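Local coordinates for clan CA, family C40, NlpC/P60 superfamily cysteine peptidase (Trichomonas vaginalis, PDB 6BIO), which is probably an NlpC/P60 cysteine peptidase that hydrolyses bacterial peptidoglycan, of a family acquired laterally and turned against bacteria, at residues Thr87-Glu98 with Tyr133-Tyr144. Sequence-based numbering, arbitrary orientation.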
ATOM      1  N   THR A  87      19.575  -5.187  -5.345  1.00 12.48           N
ATOM      2  CA  THR A  87      19.686  -3.982  -6.152  1.00 13.12           C
ATOM      3  C   THR A  87      21.149  -3.519  -6.081  1.00 13.18           C
ATOM      4  O   THR A  87      22.019  -4.240  -5.571  1.00 13.58           O
ATOM      5  CB  THR A  87      18.641  -2.940  -5.715  1.00 13.27           C
ATOM      6  OG1 THR A  87      18.670  -1.835  -6.634  1.00 13.94           O
ATOM      7  CG2 THR A  87      18.870  -2.459  -4.317  1.00 13.23           C
ATOM      8  N   GLN A  88      21.406  -2.309  -6.565  1.00 14.51           N
ATOM      9  CA  GLN A  88      22.717  -1.683  -6.485  1.00 16.06           C
ATOM     10  C   GLN A  88      22.587  -0.219  -6.105  1.00 14.97           C
ATOM     11  O   GLN A  88      21.564   0.421  -6.382  1.00 15.18           O
ATOM     12  CB  GLN A  88      23.512  -1.845  -7.768  1.00 20.60           C
ATOM     13  CG  GLN A  88      22.969  -1.045  -8.896  1.00 24.43           C
ATOM     14  CD  GLN A  88      23.922  -1.149 -10.079  1.00 28.17           C
ATOM     15  OE1 GLN A  88      24.536  -0.157 -10.516  1.00 29.82           O
ATOM     16  NE2 GLN A  88      24.104  -2.379 -10.570  1.00 29.69           N
ATOM     17  N   SER A  89      23.611   0.318  -5.451  1.00 14.04           N
ATOM     18  CA  SER A  89      23.610   1.737  -5.173  1.00 15.04           C
ATOM     19  C   SER A  89      24.090   2.475  -6.414  1.00 16.18           C
ATOM     20  O   SER A  89      24.856   1.950  -7.236  1.00 16.88           O
ATOM     21  CB  SER A  89      24.505   2.078  -3.982  1.00 14.90           C
ATOM     22  OG  SER A  89      25.877   1.862  -4.277  1.00 14.92           O
ATOM     23  N   VAL A  90      23.641   3.707  -6.546  1.00 17.31           N
ATOM     24  CA  VAL A  90      24.025   4.552  -7.680  1.00 18.49           C
ATOM     25  C   VAL A  90      24.925   5.705  -7.265  1.00 19.25           C
ATOM     26  O   VAL A  90      25.476   6.385  -8.148  1.00 19.95           O
ATOM     27  CB  VAL A  90      22.788   5.080  -8.442  1.00 19.40           C
ATOM     28  CG1 VAL A  90      21.914   3.905  -8.890  1.00 19.58           C
ATOM     29  CG2 VAL A  90      22.002   6.054  -7.573  1.00 19.55           C
ATOM     30  N   THR A  91      25.014   6.002  -5.973  1.00 20.09           N
ATOM     31  CA  THR A  91      25.813   7.096  -5.439  1.00 21.26           C
ATOM     32  C   THR A  91      26.387   6.627  -4.116  1.00 21.32           C
ATOM     33  O   THR A  91      25.771   5.831  -3.427  1.00 21.27           O
ATOM     34  CB  THR A  91      24.931   8.337  -5.176  1.00 24.09           C
ATOM     35  OG1 THR A  91      24.144   8.634  -6.330  1.00 25.90           O
ATOM     36  CG2 THR A  91      25.780   9.573  -4.876  1.00 24.67           C
ATOM     37  N   GLU A  92      27.569   7.112  -3.765  1.00 21.01           N
ATOM     38  CA  GLU A  92      28.137   6.770  -2.463  1.00 20.30           C
ATOM     39  C   GLU A  92      27.197   7.238  -1.348  1.00 18.77           C
ATOM     40  O   GLU A  92      26.503   8.254  -1.467  1.00 19.65           O
ATOM     41  CB  GLU A  92      29.528   7.388  -2.290  1.00 21.92           C
ATOM     42  CG  GLU A  92      29.531   8.919  -2.239  1.00 23.57           C
ATOM     43  CD  GLU A  92      30.919   9.512  -1.906  1.00 25.12           C
ATOM     44  OE1 GLU A  92      31.846   8.758  -1.475  1.00 25.55           O
ATOM     45  OE2 GLU A  92      31.070  10.743  -2.081  1.00 25.57           O
ATOM     46  N   ALA A  93      27.167   6.470  -0.260  1.00 16.37           N
ATOM     47  CA  ALA A  93      26.271   6.754   0.860  1.00 14.65           C
ATOM     48  C   ALA A  93      26.793   6.005   2.081  1.00 13.11           C
ATOM     49  O   ALA A  93      27.653   5.120   1.981  1.00 14.12           O
ATOM     50  CB  ALA A  93      24.858   6.277   0.563  1.00 14.19           C
ATOM     51  N   ASN A  94      26.292   6.381   3.255  1.00 12.06           N
ATOM     52  CA  ASN A  94      26.506   5.618   4.474  1.00 11.39           C
ATOM     53  C   ASN A  94      25.290   4.750   4.779  1.00 10.30           C
ATOM     54  O   ASN A  94      24.138   5.164   4.588  1.00 11.78           O
ATOM     55  CB  ASN A  94      26.709   6.553   5.662  1.00 12.60           C
ATOM     56  CG  ASN A  94      28.051   7.237   5.636  1.00 13.70           C
ATOM     57  OD1 ASN A  94      29.069   6.658   5.242  1.00 14.70           O
ATOM     58  ND2 ASN A  94      28.063   8.491   6.050  1.00 14.61           N
ATOM     59  N   ILE A  95      25.545   3.562   5.289  1.00  9.89           N
ATOM     60  CA  ILE A  95      24.542   2.797   6.017  1.00  8.92           C
ATOM     61  C   ILE A  95      24.540   3.321   7.454  1.00  9.25           C
ATOM     62  O   ILE A  95      25.583   3.299   8.120  1.00  9.21           O
ATOM     63  CB  ILE A  95      24.837   1.280   5.966  1.00  9.01           C
ATOM     64  CG1 ILE A  95      24.704   0.753   4.555  1.00 10.16           C
ATOM     65  CG2 ILE A  95      23.867   0.541   6.921  1.00  9.36           C
ATOM     66  CD1 ILE A  95      25.197  -0.657   4.384  1.00 11.03           C
ATOM     67  N   TYR A  96      23.380   3.787   7.926  1.00  8.40           N
ATOM     68  CA  TYR A  96      23.227   4.346   9.266  1.00  9.22           C
ATOM     69  C   TYR A  96      22.510   3.367  10.189  1.00  8.38           C
ATOM     70  O   TYR A  96      21.774   2.479   9.746  1.00  8.78           O
ATOM     71  CB  TYR A  96      22.445   5.663   9.204  1.00  9.46           C
ATOM     72  CG  TYR A  96      23.203   6.772   8.558  1.00 10.03           C
ATOM     73  CD1 TYR A  96      24.266   7.364   9.210  1.00 10.76           C
ATOM     74  CD2 TYR A  96      22.888   7.185   7.291  1.00 10.70           C
ATOM     75  CE1 TYR A  96      24.957   8.376   8.637  1.00 12.25           C
ATOM     76  CE2 TYR A  96      23.541   8.226   6.695  1.00 11.68           C
ATOM     77  CZ  TYR A  96      24.613   8.806   7.368  1.00 11.89           C
ATOM     78  OH  TYR A  96      25.320   9.860   6.826  1.00 13.62           O
ATOM     79  N   SER A  97      22.670   3.570  11.492  1.00  9.41           N
ATOM     80  CA  SER A  97      22.077   2.701  12.496  1.00  9.58           C
ATOM     81  C   SER A  97      20.551   2.810  12.545  1.00  9.46           C
ATOM     82  O   SER A  97      19.906   1.886  13.037  1.00  9.68           O
ATOM     83  CB  SER A  97      22.631   2.994  13.887  1.00 10.60           C
ATOM     84  OG  SER A  97      22.364   4.336  14.228  1.00 11.27           O
ATOM     85  N   GLU A  98      19.996   3.923  12.081  1.00  8.99           N
ATOM     86  CA  GLU A  98      18.568   4.196  12.132  1.00  8.93           C
ATOM     87  C   GLU A  98      18.227   5.177  11.018  1.00  8.25           C
ATOM     88  O   GLU A  98      19.103   5.905  10.523  1.00  8.41           O
ATOM     89  CB  GLU A  98      18.139   4.772  13.486  1.00  9.84           C
ATOM     90  CG  GLU A  98      18.854   6.083  13.837  1.00 11.31           C
ATOM     91  CD  GLU A  98      18.428   6.647  15.173  1.00 12.27           C
ATOM     92  OE1 GLU A  98      18.348   5.894  16.168  1.00 14.52           O
ATOM     93  OE2 GLU A  98      18.173   7.852  15.244  1.00 13.64           O
ATOM     94  N   TYR A 133      26.891  -6.021   6.506  1.00 10.17           N
ATOM     95  CA  TYR A 133      26.625  -4.815   7.296  1.00 10.07           C
ATOM     96  C   TYR A 133      25.175  -4.412   7.054  1.00  8.95           C
ATOM     97  O   TYR A 133      24.735  -4.298   5.896  1.00 10.48           O
ATOM     98  CB  TYR A 133      27.542  -3.665   6.864  1.00 11.15           C
ATOM     99  CG  TYR A 133      29.013  -3.938   7.155  1.00 12.90           C
ATOM    100  CD1 TYR A 133      29.569  -3.608   8.382  1.00 14.35           C
ATOM    101  CD2 TYR A 133      29.812  -4.551   6.226  1.00 13.81           C
ATOM    102  CE1 TYR A 133      30.885  -3.884   8.668  1.00 15.85           C
ATOM    103  CE2 TYR A 133      31.166  -4.799   6.499  1.00 14.98           C
ATOM    104  CZ  TYR A 133      31.663  -4.480   7.708  1.00 16.35           C
ATOM    105  OH  TYR A 133      32.995  -4.768   7.916  1.00 17.48           O
ATOM    106  N   ILE A 134      24.442  -4.164   8.133  1.00  8.30           N
ATOM    107  CA  ILE A 134      22.990  -3.994   8.082  1.00  8.24           C
ATOM    108  C   ILE A 134      22.602  -2.615   8.607  1.00  7.87           C
ATOM    109  O   ILE A 134      23.069  -2.193   9.670  1.00  9.74           O
ATOM    110  CB  ILE A 134      22.320  -5.106   8.904  1.00 10.20           C
ATOM    111  CG1 ILE A 134      22.588  -6.484   8.245  1.00 13.30           C
ATOM    112  CG2 ILE A 134      20.810  -4.877   9.009  1.00 10.84           C
ATOM    113  CD1 ILE A 134      22.455  -7.605   9.216  1.00 15.64           C
ATOM    114  N   GLY A 135      21.720  -1.934   7.893  1.00  7.28           N
ATOM    115  CA  GLY A 135      21.245  -0.662   8.378  1.00  7.34           C
ATOM    116  C   GLY A 135      20.548   0.115   7.278  1.00  6.72           C
ATOM    117  O   GLY A 135      20.127  -0.454   6.262  1.00  6.30           O
ATOM    118  N   TYR A 136      20.437   1.430   7.502  1.00  6.76           N
ATOM    119  CA  TYR A 136      19.544   2.268   6.711  1.00  6.93           C
ATOM    120  C   TYR A 136      20.314   3.166   5.750  1.00  7.86           C
ATOM    121  O   TYR A 136      21.236   3.871   6.158  1.00  8.58           O
ATOM    122  CB  TYR A 136      18.667   3.117   7.646  1.00  7.51           C
ATOM    123  CG  TYR A 136      17.721   2.255   8.459  1.00  6.81           C
ATOM    124  CD1 TYR A 136      18.108   1.656   9.648  1.00  7.16           C
ATOM    125  CD2 TYR A 136      16.442   1.965   7.982  1.00  6.71           C
ATOM    126  CE1 TYR A 136      17.268   0.842  10.361  1.00  7.13           C
ATOM    127  CE2 TYR A 136      15.585   1.162   8.686  1.00  7.21           C
ATOM    128  CZ  TYR A 136      15.975   0.605   9.874  1.00  6.99           C
ATOM    129  OH  TYR A 136      15.108  -0.199  10.542  1.00  6.89           O
ATOM    130  N   ILE A 137      19.891   3.161   4.480  1.00  7.20           N
ATOM    131  CA  ILE A 137      20.507   3.960   3.426  1.00  7.96           C
ATOM    132  C   ILE A 137      19.460   4.855   2.785  1.00  8.28           C
ATOM    133  O   ILE A 137      18.319   4.448   2.581  1.00  8.08           O
ATOM    134  CB  ILE A 137      21.211   3.033   2.405  1.00  8.70           C
ATOM    135  CG1 ILE A 137      22.137   3.841   1.514  1.00 10.40           C
ATOM    136  CG2 ILE A 137      20.237   2.174   1.613  1.00  8.37           C
ATOM    137  CD1 ILE A 137      23.099   2.997   0.714  1.00 11.49           C
ATOM    138  N   LEU A 138      19.841   6.091   2.512  1.00  9.75           N
ATOM    139  CA  LEU A 138      18.911   7.035   1.913  1.00  9.93           C
ATOM    140  C   LEU A 138      18.322   6.440   0.640  1.00 10.09           C
ATOM    141  O   LEU A 138      19.024   5.826  -0.191  1.00 10.61           O
ATOM    142  CB  LEU A 138      19.602   8.358   1.613  1.00  9.94           C
ATOM    143  CG  LEU A 138      19.971   9.250   2.816  1.00 11.37           C
ATOM    144  CD1 LEU A 138      20.909  10.373   2.383  1.00 11.73           C
ATOM    145  CD2 LEU A 138      18.710   9.852   3.457  1.00 12.20           C
ATOM    146  N   GLU A 139      17.015   6.631   0.475  1.00 11.41           N
ATOM    147  CA  GLU A 139      16.364   5.842  -0.551  1.00 13.39           C
ATOM    148  C   GLU A 139      16.823   6.225  -1.963  1.00 14.66           C
ATOM    149  O   GLU A 139      16.930   5.358  -2.835  1.00 14.22           O
ATOM    150  CB  GLU A 139      14.835   5.788  -0.342  1.00 16.75           C
ATOM    151  CG  GLU A 139      14.176   7.003  -0.602  1.00 19.04           C
ATOM    152  CD  GLU A 139      12.704   7.022  -0.071  1.00 20.36           C
ATOM    153  OE1 GLU A 139      12.136   6.053   0.513  1.00 21.24           O
ATOM    154  OE2 GLU A 139      12.142   8.068  -0.228  1.00 21.51           O
ATOM    155  N   ASP A 140      17.203   7.474  -2.198  1.00 14.68           N
ATOM    156  CA  ASP A 140      17.639   7.808  -3.546  1.00 17.13           C
ATOM    157  C   ASP A 140      19.046   7.321  -3.876  1.00 15.31           C
ATOM    158  O   ASP A 140      19.475   7.448  -5.035  1.00 16.37           O
ATOM    159  CB  ASP A 140      17.488   9.305  -3.759  1.00 22.56           C
ATOM    160  CG  ASP A 140      16.021   9.712  -3.845  1.00 27.76           C
ATOM    161  OD1 ASP A 140      15.212   8.920  -4.412  1.00 30.10           O
ATOM    162  OD2 ASP A 140      15.649  10.779  -3.304  1.00 30.20           O
ATOM    163  N   ALA A 141      19.778   6.747  -2.916  1.00 13.25           N
ATOM    164  CA  ALA A 141      21.071   6.180  -3.240  1.00 13.54           C
ATOM    165  C   ALA A 141      20.964   4.836  -3.928  1.00 11.87           C
ATOM    166  O   ALA A 141      21.993   4.347  -4.408  1.00 13.02           O
ATOM    167  CB  ALA A 141      21.935   6.056  -1.992  1.00 14.60           C
ATOM    168  N   LEU A 142      19.769   4.218  -3.971  1.00 12.49           N
ATOM    169  CA  LEU A 142      19.597   2.908  -4.584  1.00 11.34           C
ATOM    170  C   LEU A 142      18.878   3.011  -5.908  1.00 12.59           C
ATOM    171  O   LEU A 142      18.019   3.876  -6.094  1.00 13.36           O
ATOM    172  CB  LEU A 142      18.794   1.965  -3.678  1.00 11.71           C
ATOM    173  CG  LEU A 142      19.439   1.680  -2.317  1.00 11.69           C
ATOM    174  CD1 LEU A 142      18.704   0.538  -1.628  1.00 11.37           C
ATOM    175  CD2 LEU A 142      20.951   1.345  -2.424  1.00 12.84           C
ATOM    176  N   GLN A 143      19.179   2.060  -6.800  1.00 13.45           N
ATOM    177  CA  GLN A 143      18.548   2.018  -8.123  1.00 14.89           C
ATOM    178  C   GLN A 143      17.077   1.628  -8.013  1.00 13.81           C
ATOM    179  O   GLN A 143      16.218   2.266  -8.650  1.00 14.62           O
ATOM    180  CB  GLN A 143      19.306   1.028  -9.025  1.00 18.28           C
ATOM    181  CG  GLN A 143      18.668   0.745 -10.373  1.00 23.28           C
ATOM    182  CD  GLN A 143      18.576   1.954 -11.243  1.00 27.07           C
ATOM    183  OE1 GLN A 143      19.480   2.809 -11.265  1.00 28.71           O
ATOM    184  NE2 GLN A 143      17.471   2.055 -11.973  1.00 28.21           N
ATOM    185  N   TYR A 144      16.770   0.613  -7.184  1.00 12.21           N
ATOM    186  CA  TYR A 144      15.412   0.087  -7.044  1.00 11.41           C
ATOM    187  C   TYR A 144      14.511   1.136  -6.438  1.00 11.32           C
ATOM    188  O   TYR A 144      14.874   1.815  -5.484  1.00 12.84           O
ATOM    189  CB  TYR A 144      15.448  -1.143  -6.138  1.00 10.76           C
ATOM    190  CG  TYR A 144      14.098  -1.840  -5.933  1.00 10.50           C
ATOM    191  CD1 TYR A 144      13.222  -1.443  -4.917  1.00 10.27           C
ATOM    192  CD2 TYR A 144      13.708  -2.897  -6.752  1.00 10.37           C
ATOM    193  CE1 TYR A 144      11.994  -2.081  -4.732  1.00 10.23           C
ATOM    194  CE2 TYR A 144      12.499  -3.503  -6.612  1.00 10.12           C
ATOM    195  CZ  TYR A 144      11.639  -3.102  -5.594  1.00 10.03           C
ATOM    196  OH  TYR A 144      10.421  -3.682  -5.371  1.00 11.05           O
TER
HETATM  197  O   HOH W   1      20.817   9.331  -6.534  1.00 33.68           O
HETATM  198  O   HOH W   2      22.341   6.994   3.630  1.00 12.30           O
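Tyr-96 and Tyr-136 join strands 93-96 and 133-138 as an antiparallel hydrogen-bonded pair, the segment axes running at 129°, while Ser-89 and Leu-142 are bridged at the other end, beyond the 3-10 turn 139-141. Both bonds of the tyrosine pair, Tyr-96 N to Tyr-136 O and Tyr-136 N to Tyr-96 O, measure 2.8 Å and are nearly straight. Beside them the CG2 branch of Ile-95 presses onto Gly-135 CA at 3.2 Å, a closeness possible because no side chain stands there. The Tyr-136 ring reaches the loop at 97-98, with Tyr-96 O in plane at its edge and CD1 3.6 Å from Glu-98 CA. Water 2 links the strands again, donating to Asn-94 O and accepting from Leu-138 N. In the middle, Ala-93 CB rests against both Ile-137 CD1 (3.7 Å) and Ala-141 CB (3.9 Å). At the far end, Val-90 N binds Ala-141 O, and Gln-143 N meets Gln-88 O almost head-on, at a C=O...N angle of 175°. Thr-87 holds OG1 anti to its own nitrogen (chi1 -173°), which lets the hydroxyl accept from Tyr-144 N at 3.1 Å along a bent path. Strands 80-88 and 133-138 also border the hairpin 114-130, and the 3-10 turn before the last backbone bridge is characteristic of the small, strongly bent barrel of a bacterial SH3 domain, closed here as the chain leaving the turn comes back to the end of strand 80-88.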